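Long-range contacts in FAD-binding oxidoreductase (Gulosibacter chungangensis, PDB 7PBG), which oxidises 4-ethylphenol, probably dehydrogenating its alkyl side chain to give 4-vinylphenol, with a covalently attached FAD as cofactor: residues G181-L186 with I227-G232; F390-H395 with D447-A452; P271-P276 with T323-R328. All coordinates share one frame; numbering follows the deposited sequence.

Contacts 1 and 2 both touch the FAD, at its two ends and on opposite sides of the chain's centre. Contact 1 holds the adenine against strand 226-237 of an antiparallel sheet, while in contact 2 His395 is covalently joined to the flavin ring. Their centres lie about 35 Å apart and their nearest atoms about 21 Å. Contact 3 does not touch the cofactor: the side chain of Ala274 is about 13 Å from FAD, though about 6 Å from that of Tyr169, an FAD-binding residue. Contacts 2 and 3 reach the same eight-stranded antiparallel sheet, their nearest atoms about 18 Å apart; contacts 1 and 3 come within about 19 Å.

Contact 1: residues G181-L186 with I227-G232; sequences GMEVVL and ICTRMG. With FAD (flavin-adenine dinucleotide), chain C.
Glu183 and Arg230 form a hydrogen-bonded pair in an antiparallel ladder that also takes in Val185 with Ile227, which exchange two backbone bonds, and Gly181, whose O accepts from Gly232 N. Between Glu183 and Val184 the register slips by one: Val184 pairs with Cys228, and the extra residue, Thr229, makes a beta bulge while its N still bonds Glu183 O.

The polar side chains meet beside this bulge. Thr229 OG1, lodged between its own backbone N and carbonyl carbon (chi1 59°), donates to the anti lone pair of Glu183 OE1 at 2.7 Å. Water 1 gives a proton to the same OE1 and accepts one from Arg230 NE at 2.8 Å, sitting in the plane of the guanidinium at its edge. Thr64 also bonds OE1, and Arg193 forms a salt bridge with OE2.

Apolar contacts fill the other face. Met182 and Met231 run side by side; a bend at chi3 (75°) brings Met182 CE to 3.8 Å from Cys228 SG and 3.9 Å from Met231 CE, with Met159 and Met163 of helix 158-163 packed over this sulfur-rich patch.

The cofactor is gripped by backbone: Cys228 N donates to FAD N1A at 3.0 Å, and FAD N6A donates to Cys228 O at 2.8 Å. Adenine is thus read by a main-chain donor and acceptor, without a bond to the thiol, while the Glu183 carboxylate, surrounded by donors and a salt-bridge partner, probably stays ionised.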
loop_
_atom_site.group_PDB
_atom_site.type_symbol
_atom_site.label_atom_id
_atom_site.label_comp_id
_atom_site.label_asym_id
_atom_site.label_seq_id
_atom_site.Cartn_x
_atom_site.Cartn_y
_atom_site.Cartn_z
ATOM N N GLY A 181 -2.362 -5.221 9.450
ATOM C CA GLY A 181 -3.146 -5.386 10.677
ATOM C C GLY A 181 -2.401 -4.777 11.842
ATOM O O GLY A 181 -1.362 -5.352 12.273
ATOM N N MET A 182 -2.932 -3.704 12.405
ATOM C CA MET A 182 -2.287 -2.980 13.507
ATOM C C MET A 182 -3.325 -2.810 14.608
ATOM O O MET A 182 -4.517 -2.562 14.287
ATOM C CB MET A 182 -1.848 -1.585 13.049
ATOM C CG MET A 182 -0.716 -1.636 12.084
ATOM S SD MET A 182 -0.450 -0.033 11.316
ATOM C CE MET A 182 0.332 0.852 12.666
ATOM N N GLU A 183 -2.884 -2.948 15.849
ATOM C CA GLU A 183 -3.643 -2.438 17.002
ATOM C C GLU A 183 -3.014 -1.103 17.376
ATOM O O GLU A 183 -1.763 -1.035 17.509
ATOM C CB GLU A 183 -3.609 -3.440 18.159
ATOM C CG GLU A 183 -4.442 -2.992 19.356
ATOM C CD GLU A 183 -4.476 -4.040 20.462
ATOM O OE1 GLU A 183 -3.515 -4.107 21.217
ATOM O OE2 GLU A 183 -5.433 -4.828 20.523
ATOM N N VAL A 184 -3.854 -0.094 17.568
ATOM C CA VAL A 184 -3.402 1.287 17.776
ATOM C C VAL A 184 -4.196 1.857 18.938
ATOM O O VAL A 184 -5.404 1.854 18.888
ATOM C CB VAL A 184 -3.511 2.142 16.481
ATOM C CG1 VAL A 184 -2.988 3.533 16.689
ATOM C CG2 VAL A 184 -2.768 1.506 15.321
ATOM N N VAL A 185 -3.499 2.436 19.899
ATOM C CA VAL A 185 -4.161 3.285 20.929
ATOM C C VAL A 185 -4.163 4.685 20.349
ATOM O O VAL A 185 -3.104 5.258 20.097
ATOM C CB VAL A 185 -3.449 3.190 22.281
ATOM C CG1 VAL A 185 -4.085 4.163 23.260
ATOM C CG2 VAL A 185 -3.451 1.772 22.785
ATOM N N LEU A 186 -5.351 5.211 20.143
ATOM C CA LEU A 186 -5.542 6.556 19.592
ATOM C C LEU A 186 -5.302 7.573 20.714
ATOM O O LEU A 186 -5.140 7.192 21.861
ATOM C CB LEU A 186 -6.935 6.702 18.981
ATOM C CG LEU A 186 -7.213 5.775 17.799
ATOM C CD1 LEU A 186 -8.704 5.814 17.419
ATOM C CD2 LEU A 186 -6.352 6.145 16.618
ATOM N N ILE A 227 -0.627 5.185 18.866
ATOM C CA ILE A 227 0.450 4.330 19.435
ATOM C C ILE A 227 0.167 2.865 19.084
ATOM O O ILE A 227 -0.820 2.296 19.522
ATOM C CB ILE A 227 0.613 4.599 20.929
ATOM C CG1 ILE A 227 0.822 6.086 21.203
ATOM C CG2 ILE A 227 1.705 3.705 21.501
ATOM C CD1 ILE A 227 0.823 6.427 22.687
ATOM N N CYS A 228 1.027 2.253 18.272
ATOM C CA CYS A 228 0.842 0.876 17.821
ATOM C C CYS A 228 1.315 -0.118 18.921
ATOM O O CYS A 228 2.391 0.083 19.511
ATOM C CB CYS A 228 1.645 0.630 16.581
ATOM S SG CYS A 228 1.315 -1.006 15.889
ATOM N N THR A 229 0.461 -1.080 19.248
ATOM C CA THR A 229 0.754 -2.094 20.297
ATOM C C THR A 229 0.891 -3.479 19.672
ATOM O O THR A 229 1.292 -4.425 20.376
ATOM C CB THR A 229 -0.333 -2.009 21.363
ATOM O OG1 THR A 229 -1.591 -2.255 20.725
ATOM C CG2 THR A 229 -0.331 -0.652 22.030
ATOM N N ARG A 230 0.568 -3.631 18.410
ATOM C CA ARG A 230 0.614 -4.969 17.742
ATOM C C ARG A 230 0.617 -4.733 16.253
ATOM O O ARG A 230 -0.129 -3.815 15.772
ATOM C CB ARG A 230 -0.578 -5.828 18.192
ATOM C CG ARG A 230 -0.440 -7.277 17.731
ATOM C CD ARG A 230 -1.723 -8.074 17.770
ATOM N NE ARG A 230 -2.199 -8.176 19.132
ATOM C CZ ARG A 230 -2.895 -9.166 19.634
ATOM N NH1 ARG A 230 -3.235 -10.203 18.883
ATOM N NH2 ARG A 230 -3.212 -9.116 20.915
ATOM N N MET A 231 1.377 -5.530 15.491
ATOM C CA MET A 231 1.458 -5.354 14.038
ATOM C C MET A 231 1.693 -6.707 13.373
ATOM O O MET A 231 2.536 -7.487 13.888
ATOM C CB MET A 231 2.593 -4.420 13.640
ATOM C CG MET A 231 2.630 -4.119 12.147
ATOM S SD MET A 231 4.060 -3.127 11.720
ATOM C CE MET A 231 3.317 -1.524 12.006
ATOM N N GLY A 232 0.914 -6.994 12.326
ATOM C CA GLY A 232 1.221 -8.165 11.494
ATOM C C GLY A 232 2.276 -7.801 10.469
ATOM O O GLY A 232 2.235 -6.667 9.906
HETATM P PA FAD C . 11.782 3.207 16.641
HETATM O O1A FAD C . 12.830 4.192 17.046
HETATM O O2A FAD C . 11.153 2.344 17.707
HETATM O O5B FAD C . 10.631 3.996 15.924
HETATM C C5B FAD C . 10.899 5.003 14.959
HETATM C C4B FAD C . 9.751 5.983 14.988
HETATM O O4B FAD C . 8.513 5.335 14.573
HETATM C C3B FAD C . 9.412 6.583 16.362
HETATM O O3B FAD C . 10.265 7.681 16.674
HETATM C C2B FAD C . 7.918 6.914 16.217
HETATM O O2B FAD C . 7.776 8.143 15.530
HETATM C C1B FAD C . 7.425 5.729 15.392
HETATM N N9A FAD C . 7.003 4.591 16.165
HETATM C C8A FAD C . 7.740 3.477 16.415
HETATM N N7A FAD C . 7.086 2.604 17.124
HETATM C C5A FAD C . 5.880 3.199 17.409
HETATM C C6A FAD C . 4.745 2.742 18.085
HETATM N N6A FAD C . 4.691 1.558 18.709
HETATM N N1A FAD C . 3.697 3.592 18.168
HETATM C C2A FAD C . 3.772 4.790 17.533
HETATM N N3A FAD C . 4.778 5.306 16.838
HETATM C C4A FAD C . 5.816 4.445 16.816
HETATM N N1 FAD C . 16.796 2.295 8.286
HETATM C C2 FAD C . 16.186 1.555 7.377
HETATM O O2 FAD C . 14.933 1.578 7.260
HETATM N N3 FAD C . 16.866 0.687 6.604
HETATM C C4 FAD C . 18.226 0.578 6.640
HETATM O O4 FAD C . 18.795 -0.293 5.954
HETATM C C4X FAD C . 18.914 1.368 7.543
HETATM N N5 FAD C . 20.217 1.275 7.564
HETATM C C5X FAD C . 20.872 2.062 8.480
HETATM C C6 FAD C . 22.269 1.962 8.541
HETATM C C7 FAD C . 23.009 2.671 9.467
HETATM C C7M FAD C . 24.515 2.514 9.503
HETATM C C8 FAD C . 22.325 3.505 10.377
HETATM C C8M FAD C . 23.084 4.295 11.399
HETATM C C9 FAD C . 20.954 3.639 10.304
HETATM C C9A FAD C . 20.186 2.915 9.373
HETATM N N10 FAD C . 18.797 2.980 9.312
HETATM C C10 FAD C . 18.112 2.194 8.397
HETATM C "C1'" FAD C . 18.004 3.789 10.273
HETATM C "C2'" FAD C . 17.607 3.017 11.541
HETATM O "O2'" FAD C . 18.732 2.222 12.050
HETATM C "C3'" FAD C . 16.445 2.017 11.366
HETATM O "O3'" FAD C . 15.424 2.591 10.587
HETATM C "C4'" FAD C . 15.826 1.487 12.667
HETATM O "O4'" FAD C . 15.188 0.222 12.427
HETATM C "C5'" FAD C . 14.836 2.466 13.237
HETATM O "O5'" FAD C . 14.781 2.395 14.668
HETATM P P FAD C . 13.736 1.449 15.417
HETATM O O1P FAD C . 14.234 1.215 16.811
HETATM O O2P FAD C . 13.528 0.263 14.529
HETATM O O3P FAD C . 12.387 2.307 15.456
HETATM O O HOH W 1 -2.132 -6.537 21.405
#

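Contact 2: residues F390-H395 with D447-A452; sequences FPNAGH and DTADPA. With FAD (flavin-adenine dinucleotide), chain C.
Asn392 lies alongside Asp447, both side chains pointing the same way with amide and carboxylate planes 30° apart. From its root, Asn392 CB stands 3.3 Å from Asp447 OD1 and 3.7 Å from Thr448 OG1. Asn392 CG stands anti to the carbonyl carbon (chi1 -43°), which carries the amide alongside Asp447 and leans CG on the methyl of Ala449. At the tip, ND2 makes a weak hydrogen bond to Asp447 OD1 at 3.4 Å and rests against Ala449 CB. Asp447 OD1 has a second donor, Ala449 N, which meets it on the anti side, 33° out of the carboxylate plane; this closes an Asx turn.

Two tight turns meet here, a type II turn from Phe390 to Ala393 and a type I turn from Asp447 to Asp450, where strand 438-447 ends and strand 393-402, its antiparallel neighbour in the large sheet, begins. Asn392 O accepts a nearly straight bond from Thr448 N at 2.9 Å. Thr448 CG2 lies 3.6 Å from Gly394 CA, where a CB would collide with it. The edge of the Phe390 ring brings CE1 to 3.7 Å from Asp447 N, and Ala393 CB, of the same turn, sits over one face toward the rim. Water 2 donates to Pro391 O and, weakly, to Asp447 OD2. One residue past Gly394 the chain reaches the cofactor, His395 NE2 being bonded covalently to FAD C8M at 1.4 Å.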
loop_
_atom_site.group_PDB
_atom_site.type_symbol
_atom_site.label_atom_id
_atom_site.label_comp_id
_atom_site.label_asym_id
_atom_site.label_seq_id
_atom_site.Cartn_x
_atom_site.Cartn_y
_atom_site.Cartn_z
ATOM N N PHE A 390 35.804 6.715 12.969
ATOM C CA PHE A 390 36.625 7.518 13.900
ATOM C C PHE A 390 35.845 7.601 15.209
ATOM O O PHE A 390 34.650 7.288 15.255
ATOM C CB PHE A 390 36.963 8.872 13.275
ATOM C CG PHE A 390 35.768 9.662 12.811
ATOM C CD1 PHE A 390 34.948 10.271 13.738
ATOM C CD2 PHE A 390 35.480 9.796 11.464
ATOM C CE1 PHE A 390 33.868 11.031 13.319
ATOM C CE2 PHE A 390 34.368 10.496 11.040
ATOM C CZ PHE A 390 33.573 11.134 11.970
ATOM N N PRO A 391 36.470 8.097 16.286
ATOM C CA PRO A 391 35.808 8.099 17.587
ATOM C C PRO A 391 34.516 8.928 17.556
ATOM O O PRO A 391 34.542 10.018 17.087
ATOM C CB PRO A 391 36.877 8.642 18.560
ATOM C CG PRO A 391 38.170 8.347 17.872
ATOM C CD PRO A 391 37.893 8.488 16.386
ATOM N N ASN A 392 33.441 8.352 18.083
ATOM C CA ASN A 392 32.120 9.016 18.253
ATOM C C ASN A 392 31.480 9.274 16.876
ATOM O O ASN A 392 30.586 10.119 16.792
ATOM C CB ASN A 392 32.239 10.345 19.031
ATOM C CG ASN A 392 33.156 10.265 20.229
ATOM O OD1 ASN A 392 33.066 9.341 21.018
ATOM N ND2 ASN A 392 34.084 11.200 20.315
ATOM N N ALA A 393 31.866 8.536 15.818
ATOM C CA ALA A 393 31.248 8.693 14.491
ATOM C C ALA A 393 29.758 8.325 14.592
ATOM O O ALA A 393 29.355 7.279 15.136
ATOM C CB ALA A 393 31.916 7.829 13.451
ATOM N N GLY A 394 28.932 9.197 14.045
ATOM C CA GLY A 394 27.507 8.924 13.894
ATOM C C GLY A 394 27.032 9.575 12.618
ATOM O O GLY A 394 27.858 10.228 11.941
ATOM N N HIS A 395 25.764 9.366 12.305
ATOM C CA HIS A 395 25.181 9.839 11.034
ATOM C C HIS A 395 23.923 10.646 11.250
ATOM O O HIS A 395 23.409 10.735 12.370
ATOM C CB HIS A 395 25.047 8.627 10.091
ATOM C CG HIS A 395 24.225 7.530 10.640
ATOM N ND1 HIS A 395 22.953 7.698 11.139
ATOM C CD2 HIS A 395 24.481 6.214 10.709
ATOM C CE1 HIS A 395 22.518 6.549 11.599
ATOM N NE2 HIS A 395 23.389 5.611 11.262
ATOM N N ASP A 447 31.509 13.773 14.120
ATOM C CA ASP A 447 31.849 13.516 15.537
ATOM C C ASP A 447 30.672 13.945 16.396
ATOM O O ASP A 447 30.501 15.174 16.618
ATOM C CB ASP A 447 33.104 14.300 15.919
ATOM C CG ASP A 447 33.637 13.973 17.280
ATOM O OD1 ASP A 447 32.887 13.477 18.099
ATOM O OD2 ASP A 447 34.784 14.368 17.526
ATOM N N THR A 448 29.907 12.984 16.923
ATOM C CA THR A 448 28.641 13.259 17.631
ATOM C C THR A 448 28.938 14.023 18.919
ATOM O O THR A 448 28.002 14.661 19.418
ATOM C CB THR A 448 27.861 11.982 17.910
ATOM O OG1 THR A 448 28.671 11.162 18.774
ATOM C CG2 THR A 448 27.488 11.331 16.607
ATOM N N ALA A 449 30.156 13.907 19.464
ATOM C CA ALA A 449 30.544 14.527 20.760
ATOM C C ALA A 449 31.001 15.977 20.578
ATOM O O ALA A 449 31.156 16.663 21.603
ATOM C CB ALA A 449 31.623 13.718 21.435
ATOM N N ASP A 450 31.224 16.456 19.351
ATOM C CA ASP A 450 31.930 17.732 19.083
ATOM C C ASP A 450 30.929 18.761 18.575
ATOM O O ASP A 450 30.435 18.635 17.456
ATOM C CB ASP A 450 33.070 17.540 18.086
ATOM C CG ASP A 450 33.772 18.827 17.679
ATOM O OD1 ASP A 450 33.393 19.895 18.173
ATOM O OD2 ASP A 450 34.690 18.743 16.879
ATOM N N PRO A 451 30.624 19.836 19.349
ATOM C CA PRO A 451 29.645 20.821 18.889
ATOM C C PRO A 451 29.934 21.455 17.518
ATOM O O PRO A 451 28.986 21.761 16.782
ATOM C CB PRO A 451 29.634 21.870 20.022
ATOM C CG PRO A 451 30.059 21.073 21.255
ATOM C CD PRO A 451 31.089 20.082 20.725
ATOM N N ALA A 452 31.203 21.659 17.165
ATOM C CA ALA A 452 31.576 22.241 15.854
ATOM C C ALA A 452 31.177 21.254 14.759
ATOM O O ALA A 452 30.704 21.692 13.702
ATOM C CB ALA A 452 33.069 22.550 15.800
HETATM P PA FAD C . 11.782 3.207 16.641
HETATM O O1A FAD C . 12.830 4.192 17.046
HETATM O O2A FAD C . 11.153 2.344 17.707
HETATM O O5B FAD C . 10.631 3.996 15.924
HETATM C C5B FAD C . 10.899 5.003 14.959
HETATM C C4B FAD C . 9.751 5.983 14.988
HETATM O O4B FAD C . 8.513 5.335 14.573
HETATM C C3B FAD C . 9.412 6.583 16.362
HETATM O O3B FAD C . 10.265 7.681 16.674
HETATM C C2B FAD C . 7.918 6.914 16.217
HETATM O O2B FAD C . 7.776 8.143 15.530
HETATM C C1B FAD C . 7.425 5.729 15.392
HETATM N N9A FAD C . 7.003 4.591 16.165
HETATM C C8A FAD C . 7.740 3.477 16.415
HETATM N N7A FAD C . 7.086 2.604 17.124
HETATM C C5A FAD C . 5.880 3.199 17.409
HETATM C C6A FAD C . 4.745 2.742 18.085
HETATM N N6A FAD C . 4.691 1.558 18.709
HETATM N N1A FAD C . 3.697 3.592 18.168
HETATM C C2A FAD C . 3.772 4.790 17.533
HETATM N N3A FAD C . 4.778 5.306 16.838
HETATM C C4A FAD C . 5.816 4.445 16.816
HETATM N N1 FAD C . 16.796 2.295 8.286
HETATM C C2 FAD C . 16.186 1.555 7.377
HETATM O O2 FAD C . 14.933 1.578 7.260
HETATM N N3 FAD C . 16.866 0.687 6.604
HETATM C C4 FAD C . 18.226 0.578 6.640
HETATM O O4 FAD C . 18.795 -0.293 5.954
HETATM C C4X FAD C . 18.914 1.368 7.543
HETATM N N5 FAD C . 20.217 1.275 7.564
HETATM C C5X FAD C . 20.872 2.062 8.480
HETATM C C6 FAD C . 22.269 1.962 8.541
HETATM C C7 FAD C . 23.009 2.671 9.467
HETATM C C7M FAD C . 24.515 2.514 9.503
HETATM C C8 FAD C . 22.325 3.505 10.377
HETATM C C8M FAD C . 23.084 4.295 11.399
HETATM C C9 FAD C . 20.954 3.639 10.304
HETATM C C9A FAD C . 20.186 2.915 9.373
HETATM N N10 FAD C . 18.797 2.980 9.312
HETATM C C10 FAD C . 18.112 2.194 8.397
HETATM C "C1'" FAD C . 18.004 3.789 10.273
HETATM C "C2'" FAD C . 17.607 3.017 11.541
HETATM O "O2'" FAD C . 18.732 2.222 12.050
HETATM C "C3'" FAD C . 16.445 2.017 11.366
HETATM O "O3'" FAD C . 15.424 2.591 10.587
HETATM C "C4'" FAD C . 15.826 1.487 12.667
HETATM O "O4'" FAD C . 15.188 0.222 12.427
HETATM C "C5'" FAD C . 14.836 2.466 13.237
HETATM O "O5'" FAD C . 14.781 2.395 14.668
HETATM P P FAD C . 13.736 1.449 15.417
HETATM O O1P FAD C . 14.234 1.215 16.811
HETATM O O2P FAD C . 13.528 0.263 14.529
HETATM O O3P FAD C . 12.387 2.307 15.456
HETATM O O HOH W 2 36.421 11.955 16.925
#

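Contact 3: residues P271-P276 with T323-R328; sequences PLQAAP and TCYGPR
Gln273 reaches across to the main chain of Tyr325 and grips it twice. Its CG lies anti to the carbonyl carbon (chi1 -65°), and from there the extended chain carries the amide alongside strand 318-326. There OE1 accepts from Tyr325 N at 2.8 Å, the donor tilted 33° from the carbonyl plane, while NE2 donates to Tyr325 O at 2.8 Å, close to its own amide plane and on a lone pair of the carbonyl. The side-chain amide thus bonds both backbone groups of one residue, much as a neighbouring strand would, and the two bonds together fix its rotation. OE1 also sits 3.2 Å from Cys324 CA and near the plane of the Tyr325 ring, at its edge. A leucine in place of Gln273 would probably leave Tyr325 N and O without these mates at this strand edge.

Beside the amide, Ala274 CB approaches the Tyr325 ring obliquely, 4.0 Å from Tyr325 CE2, while Thr323 CG2 lies 3.6 Å above the plane of that ring on one face, toward the rim. The phenol OH is held by Asn375 O, and Thr323 OG1 by Ser244 and Asn375.

Two waters fill in where the backbones stand too far apart to bond. Water 3 accepts from Gln273 N and donates to Thr323 O; water 4 donates to Ala274 O and accepts from Thr323 N at 3.1 Å. Ala274 N is buried without a partner.

The loop 271-276, which connects helix 255-266 to strand 277-280, is thereby fastened to strand 318-326 of the eight-stranded antiparallel sheet. On helix 328-342, Tyr334 packs against Pro271 and Gln273, and Ile338 against Cys324; strand 241-249 pairs with strand 318-326, Leu243 bonding Cys324 and Glu241 bonding Gly326 through their backbones.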
loop_
_atom_site.group_PDB
_atom_site.type_symbol
_atom_site.label_atom_id
_atom_site.label_comp_id
_atom_site.label_asym_id
_atom_site.label_seq_id
_atom_site.Cartn_x
_atom_site.Cartn_y
_atom_site.Cartn_z
ATOM N N PRO A 271 15.619 -9.630 -14.191
ATOM C CA PRO A 271 16.299 -10.541 -13.247
ATOM C C PRO A 271 16.746 -9.973 -11.899
ATOM O O PRO A 271 17.147 -10.707 -11.042
ATOM C CB PRO A 271 17.563 -10.881 -14.045
ATOM C CG PRO A 271 17.871 -9.614 -14.760
ATOM C CD PRO A 271 16.517 -9.207 -15.266
ATOM N N LEU A 272 16.540 -8.683 -11.646
ATOM C CA LEU A 272 16.799 -8.119 -10.319
ATOM C C LEU A 272 15.494 -8.264 -9.526
ATOM O O LEU A 272 14.545 -7.461 -9.730
ATOM C CB LEU A 272 17.305 -6.676 -10.429
ATOM C CG LEU A 272 18.723 -6.466 -10.978
ATOM C CD1 LEU A 272 19.009 -4.983 -11.186
ATOM C CD2 LEU A 272 19.766 -7.076 -10.036
ATOM N N GLN A 273 15.433 -9.334 -8.727
ATOM C CA GLN A 273 14.216 -9.729 -7.972
ATOM C C GLN A 273 14.090 -8.932 -6.685
ATOM O O GLN A 273 12.940 -8.793 -6.166
ATOM C CB GLN A 273 14.316 -11.213 -7.658
ATOM C CG GLN A 273 14.289 -12.072 -8.905
ATOM C CD GLN A 273 14.728 -13.460 -8.496
ATOM O OE1 GLN A 273 15.920 -13.698 -8.354
ATOM N NE2 GLN A 273 13.782 -14.414 -8.475
ATOM N N ALA A 274 15.213 -8.434 -6.192
ATOM C CA ALA A 274 15.245 -7.437 -5.113
ATOM C C ALA A 274 16.019 -6.234 -5.630
ATOM O O ALA A 274 16.895 -6.394 -6.473
ATOM C CB ALA A 274 15.857 -8.071 -3.875
ATOM N N ALA A 275 15.706 -5.059 -5.106
ATOM C CA ALA A 275 16.371 -3.805 -5.500
ATOM C C ALA A 275 17.823 -3.878 -5.029
ATOM O O ALA A 275 18.080 -4.108 -3.855
ATOM C CB ALA A 275 15.637 -2.650 -4.895
ATOM N N PRO A 276 18.813 -3.878 -5.947
ATOM C CA PRO A 276 20.185 -3.902 -5.499
ATOM C C PRO A 276 20.592 -2.556 -4.902
ATOM O O PRO A 276 19.916 -1.567 -5.135
ATOM C CB PRO A 276 20.973 -4.313 -6.752
ATOM C CG PRO A 276 20.123 -3.786 -7.894
ATOM C CD PRO A 276 18.693 -3.888 -7.423
ATOM N N THR A 323 20.987 -10.089 -4.988
ATOM C CA THR A 323 20.678 -11.508 -4.710
ATOM C C THR A 323 19.581 -11.997 -5.651
ATOM O O THR A 323 18.660 -11.256 -6.017
ATOM C CB THR A 323 20.322 -11.706 -3.234
ATOM O OG1 THR A 323 21.358 -11.178 -2.417
ATOM C CG2 THR A 323 20.053 -13.165 -2.913
ATOM N N CYS A 324 19.745 -13.223 -6.117
ATOM C CA CYS A 324 18.764 -13.969 -6.916
ATOM C C CYS A 324 18.175 -15.078 -6.040
ATOM O O CYS A 324 18.874 -15.662 -5.128
ATOM C CB CYS A 324 19.440 -14.525 -8.155
ATOM S SG CYS A 324 19.764 -13.219 -9.367
ATOM N N TYR A 325 16.902 -15.327 -6.265
ATOM C CA TYR A 325 16.054 -16.217 -5.426
ATOM C C TYR A 325 15.346 -17.216 -6.318
ATOM O O TYR A 325 14.732 -16.792 -7.314
ATOM C CB TYR A 325 14.990 -15.423 -4.667
ATOM C CG TYR A 325 15.543 -14.272 -3.870
ATOM C CD1 TYR A 325 15.767 -14.389 -2.511
ATOM C CD2 TYR A 325 15.916 -13.087 -4.479
ATOM C CE1 TYR A 325 16.277 -13.346 -1.754
ATOM C CE2 TYR A 325 16.467 -12.056 -3.743
ATOM C CZ TYR A 325 16.618 -12.160 -2.362
ATOM O OH TYR A 325 17.175 -11.115 -1.647
ATOM N N GLY A 326 15.346 -18.484 -5.927
ATOM C CA GLY A 326 14.458 -19.474 -6.558
ATOM C C GLY A 326 15.175 -20.792 -6.724
ATOM O O GLY A 326 16.238 -20.987 -6.161
ATOM N N PRO A 327 14.618 -21.674 -7.567
ATOM C CA PRO A 327 15.341 -22.871 -7.945
ATOM C C PRO A 327 16.574 -22.468 -8.749
ATOM O O PRO A 327 16.574 -21.426 -9.426
ATOM C CB PRO A 327 14.346 -23.644 -8.808
ATOM C CG PRO A 327 13.392 -22.616 -9.330
ATOM C CD PRO A 327 13.404 -21.437 -8.361
ATOM N N ARG A 328 17.584 -23.325 -8.735
ATOM C CA ARG A 328 18.867 -23.037 -9.407
ATOM C C ARG A 328 18.676 -22.756 -10.902
ATOM O O ARG A 328 19.421 -21.901 -11.428
ATOM C CB ARG A 328 19.883 -24.144 -9.164
ATOM C CG ARG A 328 21.318 -23.723 -9.430
ATOM C CD ARG A 328 21.807 -22.554 -8.600
ATOM N NE ARG A 328 23.144 -22.129 -8.993
ATOM C CZ ARG A 328 24.192 -21.918 -8.175
ATOM N NH1 ARG A 328 24.076 -22.010 -6.850
ATOM N NH2 ARG A 328 25.345 -21.543 -8.717
HETATM O O HOH W 3 18.187 -10.152 -8.207
HETATM O O HOH W 4 19.217 -7.608 -5.259
#